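Long-range contacts in PatF (Prochloron didemni, PDB 4BG2), which probably acts as, or descends from, a prenyl transferase in the biosynthesis of patellamides, cyclic peptides of the cyanobactin family: residues Y267-S272 against F298-W303; C54-D59 against N260-K265; D13-F18 against G46-E51; G64-C69 against I121-G126. All coordinates share one frame; numbering follows the deposited sequence.

Interaction 1 (Y267-S272 against F298-W303)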
loop_
_atom_site.group_PDB
_atom_site.type_symbol
_atom_site.label_atom_id
_atom_site.label_comp_id
_atom_site.label_asym_id
_atom_site.label_seq_id
_atom_site.Cartn_x
_atom_site.Cartn_y
_atom_site.Cartn_z
ATOM N N TYR A 267 2.277 9.345 -15.189
ATOM C CA TYR A 267 3.518 10.046 -14.914
ATOM C C TYR A 267 3.381 11.547 -15.100
ATOM O O TYR A 267 3.808 12.327 -14.255
ATOM C CB TYR A 267 4.636 9.520 -15.816
ATOM C CG TYR A 267 5.896 10.312 -15.656
ATOM C CD1 TYR A 267 6.642 10.222 -14.485
ATOM C CD2 TYR A 267 6.325 11.172 -16.650
ATOM C CE1 TYR A 267 7.802 10.957 -14.325
ATOM C CE2 TYR A 267 7.479 11.922 -16.495
ATOM C CZ TYR A 267 8.209 11.804 -15.331
ATOM O OH TYR A 267 9.354 12.523 -15.162
ATOM N N ASN A 268 2.784 11.935 -16.218
ATOM C CA ASN A 268 2.531 13.347 -16.546
ATOM C C ASN A 268 1.638 14.008 -15.529
ATOM O O ASN A 268 1.888 15.135 -15.092
ATOM C CB ASN A 268 1.861 13.442 -17.911
ATOM C CG ASN A 268 2.808 13.123 -19.044
ATOM O OD1 ASN A 268 4.027 13.193 -18.904
ATOM N ND2 ASN A 268 2.245 12.769 -20.172
ATOM N N PHE A 269 0.580 13.298 -15.147
ATOM C CA PHE A 269 -0.310 13.820 -14.128
ATOM C C PHE A 269 0.471 14.107 -12.847
ATOM O O PHE A 269 0.327 15.175 -12.256
ATOM C CB PHE A 269 -1.449 12.852 -13.858
ATOM C CG PHE A 269 -2.218 13.184 -12.620
ATOM C CD1 PHE A 269 -3.175 14.187 -12.632
ATOM C CD2 PHE A 269 -1.951 12.524 -11.430
ATOM C CE1 PHE A 269 -3.872 14.509 -11.485
ATOM C CE2 PHE A 269 -2.648 12.843 -10.279
ATOM C CZ PHE A 269 -3.613 13.830 -10.308
ATOM N N CYS A 270 1.318 13.164 -12.438
ATOM C CA CYS A 270 2.107 13.329 -11.212
ATOM C C CYS A 270 3.026 14.546 -11.216
ATOM O O CYS A 270 3.101 15.249 -10.189
ATOM C CB CYS A 270 2.933 12.084 -10.916
ATOM S SG CYS A 270 1.955 10.787 -10.161
ATOM N N GLN A 271 3.691 14.800 -12.360
ATOM C CA GLN A 271 4.658 15.896 -12.482
ATOM C C GLN A 271 4.005 17.270 -12.453
ATOM O O GLN A 271 4.663 18.252 -12.121
ATOM C CB GLN A 271 5.602 15.756 -13.727
ATOM C CG GLN A 271 4.991 15.973 -15.137
ATOM C CD GLN A 271 6.004 15.907 -16.299
ATOM O OE1 GLN A 271 5.754 15.272 -17.339
ATOM N NE2 GLN A 271 7.140 16.567 -16.131
ATOM N N SER A 272 2.722 17.345 -12.786
ATOM C CA SER A 272 1.986 18.597 -12.701
ATOM C C SER A 272 1.322 18.814 -11.335
ATOM O O SER A 272 0.841 19.909 -11.059
ATOM C CB SER A 272 0.913 18.635 -13.781
ATOM O OG SER A 272 0.057 17.522 -13.667
ATOM N N PHE A 298 1.085 2.128 -10.068
ATOM C CA PHE A 298 1.787 3.391 -9.893
ATOM C C PHE A 298 1.164 4.133 -8.683
ATOM O O PHE A 298 0.002 4.498 -8.703
ATOM C CB PHE A 298 1.605 4.170 -11.183
ATOM C CG PHE A 298 2.554 5.330 -11.362
ATOM C CD1 PHE A 298 2.750 6.265 -10.363
ATOM C CD2 PHE A 298 3.196 5.511 -12.578
ATOM C CE1 PHE A 298 3.613 7.349 -10.550
ATOM C CE2 PHE A 298 4.041 6.598 -12.784
ATOM C CZ PHE A 298 4.261 7.514 -11.763
ATOM N N TYR A 299 1.979 4.390 -7.672
ATOM C CA TYR A 299 1.548 4.984 -6.407
ATOM C C TYR A 299 2.145 6.375 -6.327
ATOM O O TYR A 299 3.263 6.579 -6.765
ATOM C CB TYR A 299 2.094 4.140 -5.245
ATOM C CG TYR A 299 1.430 2.810 -5.071
ATOM C CD1 TYR A 299 1.841 1.686 -5.767
ATOM C CD2 TYR A 299 0.334 2.679 -4.198
ATOM C CE1 TYR A 299 1.195 0.446 -5.584
ATOM C CE2 TYR A 299 -0.301 1.462 -4.017
ATOM C CZ TYR A 299 0.123 0.361 -4.699
ATOM O OH TYR A 299 -0.564 -0.823 -4.503
ATOM N N TYR A 300 1.405 7.325 -5.776
ATOM C CA TYR A 300 1.959 8.603 -5.387
ATOM C C TYR A 300 1.353 9.015 -4.047
ATOM O O TYR A 300 0.188 8.703 -3.769
ATOM C CB TYR A 300 1.751 9.662 -6.482
ATOM C CG TYR A 300 0.325 10.033 -6.762
ATOM C CD1 TYR A 300 -0.436 9.307 -7.658
ATOM C CD2 TYR A 300 -0.250 11.133 -6.159
ATOM C CE1 TYR A 300 -1.745 9.664 -7.931
ATOM C CE2 TYR A 300 -1.550 11.502 -6.436
ATOM C CZ TYR A 300 -2.295 10.755 -7.308
ATOM O OH TYR A 300 -3.598 11.110 -7.549
ATOM N N ASP A 301 2.145 9.724 -3.243
ATOM C CA ASP A 301 1.845 10.026 -1.853
ATOM C C ASP A 301 1.783 11.528 -1.671
ATOM O O ASP A 301 2.700 12.253 -2.094
ATOM C CB ASP A 301 2.937 9.421 -0.968
ATOM C CG ASP A 301 2.618 9.488 0.537
ATOM O OD1 ASP A 301 1.442 9.654 0.939
ATOM O OD2 ASP A 301 3.572 9.344 1.342
ATOM N N GLN A 302 0.690 11.998 -1.066
ATOM C CA GLN A 302 0.481 13.406 -0.796
ATOM C C GLN A 302 0.218 13.623 0.693
ATOM O O GLN A 302 -0.505 12.830 1.331
ATOM C CB GLN A 302 -0.678 13.925 -1.638
ATOM C CG GLN A 302 -0.370 13.940 -3.128
ATOM C CD GLN A 302 -1.564 14.345 -3.968
ATOM O OE1 GLN A 302 -2.533 13.604 -4.048
ATOM N NE2 GLN A 302 -1.486 15.500 -4.620
ATOM N N TRP A 303 0.828 14.672 1.251
ATOM C CA TRP A 303 0.720 14.983 2.674
ATOM C C TRP A 303 -0.229 16.164 2.864
ATOM O O TRP A 303 -0.090 17.203 2.220
ATOM C CB TRP A 303 2.115 15.220 3.310
ATOM C CG TRP A 303 2.936 13.901 3.463
ATOM C CD1 TRP A 303 2.867 12.779 2.647
ATOM C CD2 TRP A 303 3.942 13.593 4.463
ATOM N NE1 TRP A 303 3.737 11.812 3.095
ATOM C CE2 TRP A 303 4.412 12.280 4.196
ATOM C CE3 TRP A 303 4.484 14.294 5.556
ATOM C CZ2 TRP A 303 5.393 11.659 4.983
ATOM C CZ3 TRP A 303 5.465 13.678 6.329
ATOM C CH2 TRP A 303 5.905 12.371 6.040
#
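The hydroxyl of Tyr300 is held between two helices: OH is hydrogen-bonded to ND1 of His22 on helix 3-25, and it also rests at the edge of the Phe269 ring, 3.4 Å from Phe269 CE2. The contact packs helix 261-272 on strand 295-303 of the closed ten-stranded antiparallel barrel, a fold resembling the PT barrel of prenyl transferases. Helix and strand segments run nearly parallel, 11° apart, with 10.3 Å between their axes, so that strand side chains must reach across, Phe298 as far as the helix backbone. Alternate strand residues, Phe298 and Tyr300, face the helix, whereas Tyr299 turns to the other side of the sheet and meets Phe244.

Phe269 turns its edge to the face of Tyr300 in an offset edge-to-face pair, centroids 5.7 Å apart and planes at 64°. Tyr300 reaches this place because its CG sits between the backbone N and the carbonyl carbon (chi1 65°). Phe26, just past helix 3-25, makes a further edge-to-face pair with Phe269.

The SG of buried Cys270 touches both strand rings. It lies obliquely to each, 4.3 Å from the Tyr300 centroid and 4.8 Å from that of Phe298, two sulfur-aromatic contacts made by a single atom. One turn earlier in the helix, Phe298 CE2 comes 4.1 Å from the backbone N of Tyr267, with Tyr267 CB only slightly farther. Leu253 and Ile281 also touch the Phe298 side chain. At the far end of the helical segment, Ser272 OG donates back to the carbonyl O of Phe269 at 2.8 Å.

Interaction 2 (C54-D59 against N260-K265)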
loop_
_atom_site.group_PDB
_atom_site.type_symbol
_atom_site.label_atom_id
_atom_site.label_comp_id
_atom_site.label_asym_id
_atom_site.label_seq_id
_atom_site.Cartn_x
_atom_site.Cartn_y
_atom_site.Cartn_z
ATOM N N CYS A 54 -2.886 3.842 -9.360
ATOM C CA CYS A 54 -3.576 3.302 -10.520
ATOM C C CYS A 54 -2.968 1.975 -10.860
ATOM O O CYS A 54 -1.747 1.860 -11.034
ATOM C CB CYS A 54 -3.450 4.232 -11.711
ATOM S SG CYS A 54 -4.221 5.838 -11.445
ATOM N N GLN A 55 -3.801 0.952 -10.909
ATOM C CA GLN A 55 -3.355 -0.360 -11.388
ATOM C C GLN A 55 -3.591 -0.382 -12.880
ATOM O O GLN A 55 -4.722 -0.189 -13.343
ATOM C CB GLN A 55 -4.124 -1.483 -10.724
ATOM C CG GLN A 55 -3.715 -2.875 -11.169
ATOM C CD GLN A 55 -4.267 -3.926 -10.229
ATOM O OE1 GLN A 55 -5.464 -4.217 -10.240
ATOM N NE2 GLN A 55 -3.404 -4.481 -9.393
ATOM N N VAL A 56 -2.516 -0.618 -13.623
ATOM C CA VAL A 56 -2.580 -0.662 -15.070
ATOM C C VAL A 56 -2.437 -2.087 -15.583
ATOM O O VAL A 56 -1.557 -2.837 -15.141
ATOM C CB VAL A 56 -1.487 0.222 -15.684
ATOM C CG1 VAL A 56 -1.495 0.098 -17.201
ATOM C CG2 VAL A 56 -1.687 1.684 -15.254
ATOM N N GLU A 57 -3.269 -2.431 -16.567
ATOM C CA GLU A 57 -3.230 -3.758 -17.171
ATOM C C GLU A 57 -3.451 -3.605 -18.674
ATOM O O GLU A 57 -4.586 -3.558 -19.151
ATOM C CB GLU A 57 -4.288 -4.653 -16.515
ATOM C CG GLU A 57 -3.802 -6.057 -16.219
ATOM C CD GLU A 57 -4.809 -6.884 -15.439
ATOM O OE1 GLU A 57 -5.659 -7.522 -16.107
ATOM O OE2 GLU A 57 -4.731 -6.914 -14.181
ATOM N N GLY A 58 -2.349 -3.456 -19.401
ATOM C CA GLY A 58 -2.409 -3.130 -20.805
ATOM C C GLY A 58 -3.029 -1.759 -21.009
ATOM O O GLY A 58 -2.449 -0.740 -20.619
ATOM N N ASP A 59 -4.215 -1.734 -21.604
ATOM C CA ASP A 59 -4.938 -0.476 -21.796
ATOM C C ASP A 59 -6.092 -0.294 -20.802
ATOM O O ASP A 59 -6.897 0.605 -20.960
ATOM C CB ASP A 59 -5.414 -0.334 -23.239
ATOM C CG ASP A 59 -4.264 -0.031 -24.202
ATOM O OD1 ASP A 59 -3.421 0.843 -23.893
ATOM O OD2 ASP A 59 -4.193 -0.670 -25.257
ATOM N N ASN A 260 3.989 1.870 -20.782
ATOM C CA ASN A 260 2.997 1.929 -21.835
ATOM C C ASN A 260 2.320 3.307 -21.779
ATOM O O ASN A 260 2.686 4.143 -20.964
ATOM C CB ASN A 260 2.007 0.762 -21.737
ATOM C CG ASN A 260 1.110 0.841 -20.507
ATOM O OD1 ASN A 260 1.181 1.786 -19.727
ATOM N ND2 ASN A 260 0.217 -0.134 -20.374
ATOM N N SER A 261 1.367 3.556 -22.657
ATOM C CA SER A 261 0.769 4.882 -22.765
ATOM C C SER A 261 0.072 5.344 -21.473
ATOM O O SER A 261 0.205 6.500 -21.048
ATOM C CB SER A 261 -0.224 4.877 -23.911
ATOM O OG SER A 261 -1.027 6.031 -23.864
ATOM N N LEU A 262 -0.668 4.440 -20.854
ATOM C CA LEU A 262 -1.323 4.752 -19.585
ATOM C C LEU A 262 -0.345 5.147 -18.474
ATOM O O LEU A 262 -0.659 6.008 -17.657
ATOM C CB LEU A 262 -2.197 3.586 -19.141
ATOM C CG LEU A 262 -3.561 3.456 -19.820
ATOM C CD1 LEU A 262 -4.284 2.231 -19.292
ATOM C CD2 LEU A 262 -4.390 4.719 -19.617
ATOM N N GLY A 263 0.834 4.524 -18.439
ATOM C CA GLY A 263 1.857 4.868 -17.449
ATOM C C GLY A 263 2.406 6.273 -17.679
ATOM O O GLY A 263 2.693 7.005 -16.729
ATOM N N ASP A 264 2.553 6.641 -18.945
ATOM C CA ASP A 264 2.970 7.997 -19.300
ATOM C C ASP A 264 1.932 9.019 -18.853
ATOM O O ASP A 264 2.281 10.092 -18.372
ATOM C CB ASP A 264 3.193 8.109 -20.804
ATOM C CG ASP A 264 4.395 7.303 -21.277
ATOM O OD1 ASP A 264 5.256 6.966 -20.435
ATOM O OD2 ASP A 264 4.492 7.020 -22.498
ATOM N N LYS A 265 0.654 8.688 -19.004
ATOM C CA LYS A 265 -0.407 9.576 -18.530
ATOM C C LYS A 265 -0.347 9.768 -17.016
ATOM O O LYS A 265 -0.451 10.898 -16.517
ATOM C CB LYS A 265 -1.774 9.048 -18.927
ATOM C CG LYS A 265 -2.919 9.725 -18.180
ATOM C CD LYS A 265 -4.260 9.313 -18.756
ATOM C CE LYS A 265 -5.405 9.925 -17.971
ATOM N NZ LYS A 265 -6.625 9.916 -18.823
HETATM O O HOH W 1 -1.634 1.729 -21.820
#
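Apolar contact joins Val56, near the end of strand 48-57, to the first turn of helix 261-272. Val56 CG1, anti to its own backbone nitrogen (chi1 176°), lies against the amide of Asn260, 3.6 Å from Asn260 ND2, and against Leu262 CB at 4.1 Å. Leu262 then reaches beyond the strand: its CD1 packs on the backbone of the hairpin turn, 3.5 Å from Asp59 C. Ile266, one helical turn on, and Phe296 of the neighbouring strand also pack on Val56.

The polar links run through a water and through the helix start. No direct hydrogen bond crosses between the two segments; although Asn260 ND2 comes close to the Gly58 carbonyl, the angle is poor, and this amide nitrogen bonds instead to Glu294 OE1. Water 1 makes the connection, donating to Gly58 O at 2.9 Å and to Asp59 OD1 at 2.9 Å while accepting from Leu262 N at 3.0 Å. It thereby satisfies one of the amides that a helix leaves without a partner in its first turn, and the nearby Asp59 carboxylate would probably interact favourably with the helix N terminus.

Within the helical segment, Asn260 OD1 accepts from Gly263 N at 3.0 Å, with the donor almost in line with the CG-OD1 bond (163°). This is a side-chain N-cap, here set beside a tight hairpin whose Gly58 and Asp59 backbone angles fit a type II' beta turn. The water-bridged pairing fastens the beginning of an outer helix to the rim of the barrel.

Interaction 3 (D13-F18 against G46-E51)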
loop_
_atom_site.group_PDB
_atom_site.type_symbol
_atom_site.label_atom_id
_atom_site.label_comp_id
_atom_site.label_asym_id
_atom_site.label_seq_id
_atom_site.Cartn_x
_atom_site.Cartn_y
_atom_site.Cartn_z
ATOM N N ASP A 13 -9.716 19.104 4.738
ATOM C CA ASP A 13 -10.109 19.556 3.397
ATOM C C ASP A 13 -9.091 19.127 2.341
ATOM O O ASP A 13 -9.474 18.667 1.285
ATOM C CB ASP A 13 -10.272 21.082 3.363
ATOM C CG ASP A 13 -11.373 21.574 4.284
ATOM O OD1 ASP A 13 -12.454 20.958 4.313
ATOM O OD2 ASP A 13 -11.165 22.589 4.983
ATOM N N ARG A 14 -7.798 19.278 2.624
ATOM C CA ARG A 14 -6.761 18.880 1.650
ATOM C C ARG A 14 -6.774 17.373 1.354
ATOM O O ARG A 14 -6.633 16.942 0.209
ATOM C CB ARG A 14 -5.377 19.288 2.140
ATOM C CG ARG A 14 -5.051 20.745 1.884
ATOM C CD ARG A 14 -3.550 20.969 1.748
ATOM N NE ARG A 14 -3.157 22.286 2.236
ATOM C CZ ARG A 14 -3.069 22.634 3.519
ATOM N NH1 ARG A 14 -3.347 21.774 4.499
ATOM N NH2 ARG A 14 -2.700 23.872 3.826
ATOM N N ARG A 15 -6.935 16.584 2.410
ATOM C CA ARG A 15 -7.074 15.135 2.309
ATOM C C ARG A 15 -8.116 14.753 1.266
ATOM O O ARG A 15 -7.879 13.920 0.385
ATOM C CB ARG A 15 -7.590 14.599 3.633
ATOM C CG ARG A 15 -6.811 13.491 4.220
ATOM C CD ARG A 15 -7.387 13.250 5.614
ATOM N NE ARG A 15 -6.680 14.009 6.617
ATOM C CZ ARG A 15 -6.965 13.999 7.902
ATOM N NH1 ARG A 15 -7.959 13.260 8.366
ATOM N NH2 ARG A 15 -6.244 14.745 8.720
ATOM N N LEU A 16 -9.295 15.333 1.424
ATOM C CA LEU A 16 -10.425 15.052 0.549
ATOM C C LEU A 16 -10.124 15.500 -0.872
ATOM O O LEU A 16 -10.474 14.831 -1.833
ATOM C CB LEU A 16 -11.669 15.778 1.074
ATOM C CG LEU A 16 -12.999 15.412 0.427
ATOM C CD1 LEU A 16 -13.173 13.905 0.335
ATOM C CD2 LEU A 16 -14.137 16.048 1.221
ATOM N N GLN A 17 -9.469 16.638 -1.001
ATOM C CA GLN A 17 -9.132 17.166 -2.312
ATOM C C GLN A 17 -8.165 16.243 -3.063
ATOM O O GLN A 17 -8.377 15.964 -4.227
ATOM C CB GLN A 17 -8.594 18.588 -2.196
ATOM C CG GLN A 17 -8.348 19.186 -3.565
ATOM C CD GLN A 17 -9.598 19.237 -4.435
ATOM O OE1 GLN A 17 -10.697 19.530 -3.958
ATOM N NE2 GLN A 17 -9.442 18.935 -5.708
ATOM N N PHE A 18 -7.156 15.712 -2.374
ATOM C CA PHE A 18 -6.303 14.669 -2.980
ATOM C C PHE A 18 -7.127 13.526 -3.555
ATOM O O PHE A 18 -6.918 13.101 -4.690
ATOM C CB PHE A 18 -5.304 14.080 -1.974
ATOM C CG PHE A 18 -4.358 15.091 -1.397
ATOM C CD1 PHE A 18 -4.001 16.214 -2.110
ATOM C CD2 PHE A 18 -3.831 14.913 -0.129
ATOM C CE1 PHE A 18 -3.136 17.148 -1.571
ATOM C CE2 PHE A 18 -2.952 15.828 0.407
ATOM C CZ PHE A 18 -2.604 16.952 -0.317
ATOM N N GLY A 46 -5.151 14.463 13.365
ATOM C CA GLY A 46 -3.761 14.803 13.076
ATOM C C GLY A 46 -3.522 14.939 11.584
ATOM O O GLY A 46 -4.443 15.162 10.819
ATOM N N SER A 47 -2.274 14.791 11.173
ATOM C CA SER A 47 -1.900 14.963 9.785
ATOM C C SER A 47 -1.803 13.585 9.146
ATOM O O SER A 47 -1.201 12.675 9.720
ATOM C CB SER A 47 -0.549 15.677 9.713
ATOM O OG SER A 47 -0.173 15.910 8.372
ATOM N N CYS A 48 -2.381 13.454 7.957
ATOM C CA CYS A 48 -2.386 12.215 7.201
ATOM C C CYS A 48 -1.635 12.319 5.885
ATOM O O CYS A 48 -1.502 13.394 5.309
ATOM C CB CYS A 48 -3.821 11.813 6.893
ATOM S SG CYS A 48 -4.732 11.186 8.331
ATOM N N SER A 49 -1.158 11.175 5.418
ATOM C CA SER A 49 -0.714 11.030 4.048
ATOM C C SER A 49 -1.754 10.228 3.275
ATOM O O SER A 49 -2.367 9.297 3.810
ATOM C CB SER A 49 0.674 10.382 3.985
ATOM O OG SER A 49 0.560 8.992 3.806
ATOM N N VAL A 50 -2.008 10.628 2.039
ATOM C CA VAL A 50 -2.914 9.908 1.174
ATOM C C VAL A 50 -2.106 9.340 0.040
ATOM O O VAL A 50 -1.448 10.098 -0.697
ATOM C CB VAL A 50 -4.016 10.813 0.592
ATOM C CG1 VAL A 50 -4.916 10.014 -0.345
ATOM C CG2 VAL A 50 -4.817 11.481 1.698
ATOM N N GLU A 51 -2.094 8.016 -0.072
ATOM C CA GLU A 51 -1.345 7.342 -1.134
ATOM C C GLU A 51 -2.332 6.808 -2.132
ATOM O O GLU A 51 -2.998 5.803 -1.867
ATOM C CB GLU A 51 -0.487 6.184 -0.599
ATOM C CG GLU A 51 0.520 5.660 -1.634
ATOM C CD GLU A 51 1.563 4.686 -1.059
ATOM O OE1 GLU A 51 1.239 3.973 -0.100
ATOM O OE2 GLU A 51 2.707 4.600 -1.590
#
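Arg15 of helix 3-25 lies alongside strand 48-57, crossing Val50 and Cys48 before its tip arrives beside Gly46. CB points neither at the strand nor away from it, and CG makes the first touch, 3.8 Å from Val50 CG2. CD passes Cys48 CB, and the bend at chi3 (-92°) lays the guanidinium broadside to Cys48. NE comes 3.6 Å from Cys48 CB and forms a salt bridge with Asp304 OD2. CZ lies beneath Cys48 SG, which stands 3.6 Å above the guanidinium plane, over its centre. NH1 donates to the carbonyls of Ile41, in the last turn of helix 34-42, and Ile44, just past it. Arg15 NH2 is 2.8 Å from Gly46 O, near the guanidinium plane.

Next to this chain the Phe18 ring turns its edge to Val50, CD2 lying 4.0 Å from Val50 CG2. The helix runs almost parallel (4°) to the strand, against the outside of the barrel wall. Asp304 also accepts from Cys48 N and is bonded to Ser47 OG. A buried guanidinium with a carboxylate and backbone carbonyls around its rim and sulfur over one face is probably held positively charged, balanced by Asp304.

Interaction 4 (G64-C69 against I121-G126)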
loop_
_atom_site.group_PDB
_atom_site.type_symbol
_atom_site.label_atom_id
_atom_site.label_comp_id
_atom_site.label_asym_id
_atom_site.label_seq_id
_atom_site.Cartn_x
_atom_site.Cartn_y
_atom_site.Cartn_z
ATOM N N GLY A 64 -9.411 3.811 -8.589
ATOM C CA GLY A 64 -10.042 4.066 -7.285
ATOM C C GLY A 64 -9.336 3.326 -6.159
ATOM O O GLY A 64 -9.923 2.447 -5.535
ATOM N N ARG A 65 -8.084 3.707 -5.900
ATOM C CA ARG A 65 -7.207 3.032 -4.957
ATOM C C ARG A 65 -6.496 4.044 -4.059
ATOM O O ARG A 65 -5.743 4.912 -4.558
ATOM C CB ARG A 65 -6.160 2.200 -5.690
ATOM C CG ARG A 65 -6.729 1.138 -6.602
ATOM C CD ARG A 65 -5.721 0.706 -7.653
ATOM N NE ARG A 65 -4.470 0.299 -7.023
ATOM C CZ ARG A 65 -4.223 -0.912 -6.554
ATOM N NH1 ARG A 65 -5.116 -1.892 -6.660
ATOM N NH2 ARG A 65 -3.065 -1.146 -5.964
ATOM N N TYR A 66 -6.738 3.938 -2.751
ATOM C CA TYR A 66 -6.162 4.829 -1.761
ATOM C C TYR A 66 -5.746 4.104 -0.503
ATOM O O TYR A 66 -6.467 3.213 -0.009
ATOM C CB TYR A 66 -7.200 5.845 -1.321
ATOM C CG TYR A 66 -7.871 6.562 -2.451
ATOM C CD1 TYR A 66 -7.267 7.661 -3.042
ATOM C CD2 TYR A 66 -9.130 6.170 -2.911
ATOM C CE1 TYR A 66 -7.873 8.332 -4.080
ATOM C CE2 TYR A 66 -9.756 6.857 -3.940
ATOM C CZ TYR A 66 -9.110 7.937 -4.522
ATOM O OH TYR A 66 -9.688 8.644 -5.561
ATOM N N GLU A 67 -4.608 4.513 0.043
ATOM C CA GLU A 67 -4.212 4.170 1.405
ATOM C C GLU A 67 -4.003 5.489 2.149
ATOM O O GLU A 67 -3.265 6.348 1.688
ATOM C CB GLU A 67 -2.885 3.389 1.465
ATOM C CG GLU A 67 -2.824 2.042 0.823
ATOM C CD GLU A 67 -3.953 1.137 1.242
ATOM O OE1 GLU A 67 -4.386 1.042 2.506
ATOM O OE2 GLU A 67 -4.346 0.542 0.242
ATOM N N VAL A 68 -4.642 5.619 3.315
ATOM C CA VAL A 68 -4.521 6.782 4.152
ATOM C C VAL A 68 -4.047 6.398 5.546
ATOM O O VAL A 68 -4.524 5.411 6.157
ATOM C CB VAL A 68 -5.871 7.493 4.244
ATOM C CG1 VAL A 68 -5.762 8.740 5.128
ATOM C CG2 VAL A 68 -6.351 7.882 2.853
ATOM N N CYS A 69 -3.114 7.167 6.079
ATOM C CA CYS A 69 -2.769 7.003 7.487
ATOM C C CYS A 69 -2.191 8.263 8.088
ATOM O O CYS A 69 -1.700 9.147 7.381
ATOM C CB CYS A 69 -1.780 5.849 7.681
ATOM S SG CYS A 69 -0.130 6.137 6.975
ATOM N N ILE A 121 -5.823 2.822 6.511
ATOM C CA ILE A 121 -7.041 2.287 5.959
ATOM C C ILE A 121 -7.059 2.623 4.483
ATOM O O ILE A 121 -6.614 3.676 4.059
ATOM C CB ILE A 121 -8.332 2.808 6.641
ATOM C CG1 ILE A 121 -8.373 4.315 6.707
ATOM C CG2 ILE A 121 -8.464 2.235 8.053
ATOM C CD1 ILE A 121 -9.743 4.866 6.981
ATOM N N GLY A 122 -7.646 1.732 3.719
ATOM C CA GLY A 122 -7.675 1.893 2.313
ATOM C C GLY A 122 -8.731 1.071 1.662
ATOM O O GLY A 122 -9.252 0.120 2.254
ATOM N N VAL A 123 -9.056 1.477 0.437
ATOM C CA VAL A 123 -9.964 0.765 -0.421
ATOM C C VAL A 123 -9.369 0.697 -1.823
ATOM O O VAL A 123 -8.776 1.672 -2.304
ATOM C CB VAL A 123 -11.359 1.431 -0.523
ATOM C CG1 VAL A 123 -12.100 1.297 0.779
ATOM C CG2 VAL A 123 -11.284 2.891 -0.953
ATOM N N HIS A 124 -9.581 -0.432 -2.474
ATOM C CA HIS A 124 -9.289 -0.604 -3.886
ATOM C C HIS A 124 -10.566 -1.007 -4.609
ATOM O O HIS A 124 -11.072 -2.127 -4.442
ATOM C CB HIS A 124 -8.209 -1.680 -4.109
ATOM C CG HIS A 124 -6.898 -1.381 -3.436
ATOM N ND1 HIS A 124 -5.920 -2.335 -3.276
ATOM C CD2 HIS A 124 -6.406 -0.249 -2.889
ATOM C CE1 HIS A 124 -4.869 -1.799 -2.683
ATOM N NE2 HIS A 124 -5.154 -0.540 -2.401
ATOM N N LEU A 125 -11.074 -0.091 -5.425
ATOM C CA LEU A 125 -12.209 -0.341 -6.307
ATOM C C LEU A 125 -11.764 -1.262 -7.442
ATOM O O LEU A 125 -10.755 -1.001 -8.056
ATOM C CB LEU A 125 -12.694 0.985 -6.928
ATOM C CG LEU A 125 -14.161 1.297 -7.190
ATOM C CD1 LEU A 125 -15.056 0.664 -6.137
ATOM C CD2 LEU A 125 -14.386 2.811 -7.253
ATOM N N GLY A 126 -12.514 -2.335 -7.701
ATOM C CA GLY A 126 -12.292 -3.178 -8.867
ATOM C C GLY A 126 -13.281 -2.845 -9.960
ATOM O O GLY A 126 -14.084 -1.919 -9.821
#
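His124 and Arg65 form the close-packed part of this strand pair, where 60-70 and 116-124 are neighbours in the wall of the ten-stranded antiparallel barrel. The Arg65 guanidinium lies over one face of the imidazole, NH1 3.4 Å above the ring plane and offset toward the rim, the two planes 30° apart. Ser53 OG holds Arg65 NE. From the same face of the sheet, Glu67 OE2 accepts from His124 NE2 at 3.0 Å. The bond is bent, with the oxygen well out of the imidazole plane, and it belongs to one of two deposited Glu67 conformers, so it is uncertain. Glu179 OE2 takes the other ring nitrogen, ND1.

The face carrying Tyr66, Val68, Ile121 and Val123 is looser between the strands: Tyr66 CD2 stays 4.4 Å from Val123 CG2, and Phe37 of helix 34-42 packs on Tyr66, Val68 and Val123. Tyr66 pairs with Val123, and Val68 with Ile121, as hydrogen-bonded pairs. Val68 N donates to Ile121 O at 2.9 Å. At the partly exposed end, Leu125 CB lies 3.4 Å from Gly64 O, and this same oxygen accepts a nearly straight bond (177°) from Leu125 N at 2.8 Å.

How the interactions relate
From the N terminus, interaction 3 closes first, bringing helix 3-25 onto the first barrel strand around a short loop that holds helix 34-42. Strand 48-57 continues into the segment of interaction 2, whose partner lies 200 residues on. Within that long loop sits interaction 4, pairing the second and third strands around helices 79-91 and 101-110. Interaction 1 follows separately, looping from helix 261-272 through strand 276-284 to the last strand. No loops cross. Strands 48-57 and 295-303 meet edge to edge, Val50 N bonding probably to Gln302 O, which closes the barrel, while interactions 1 to 3 fix helices outside it.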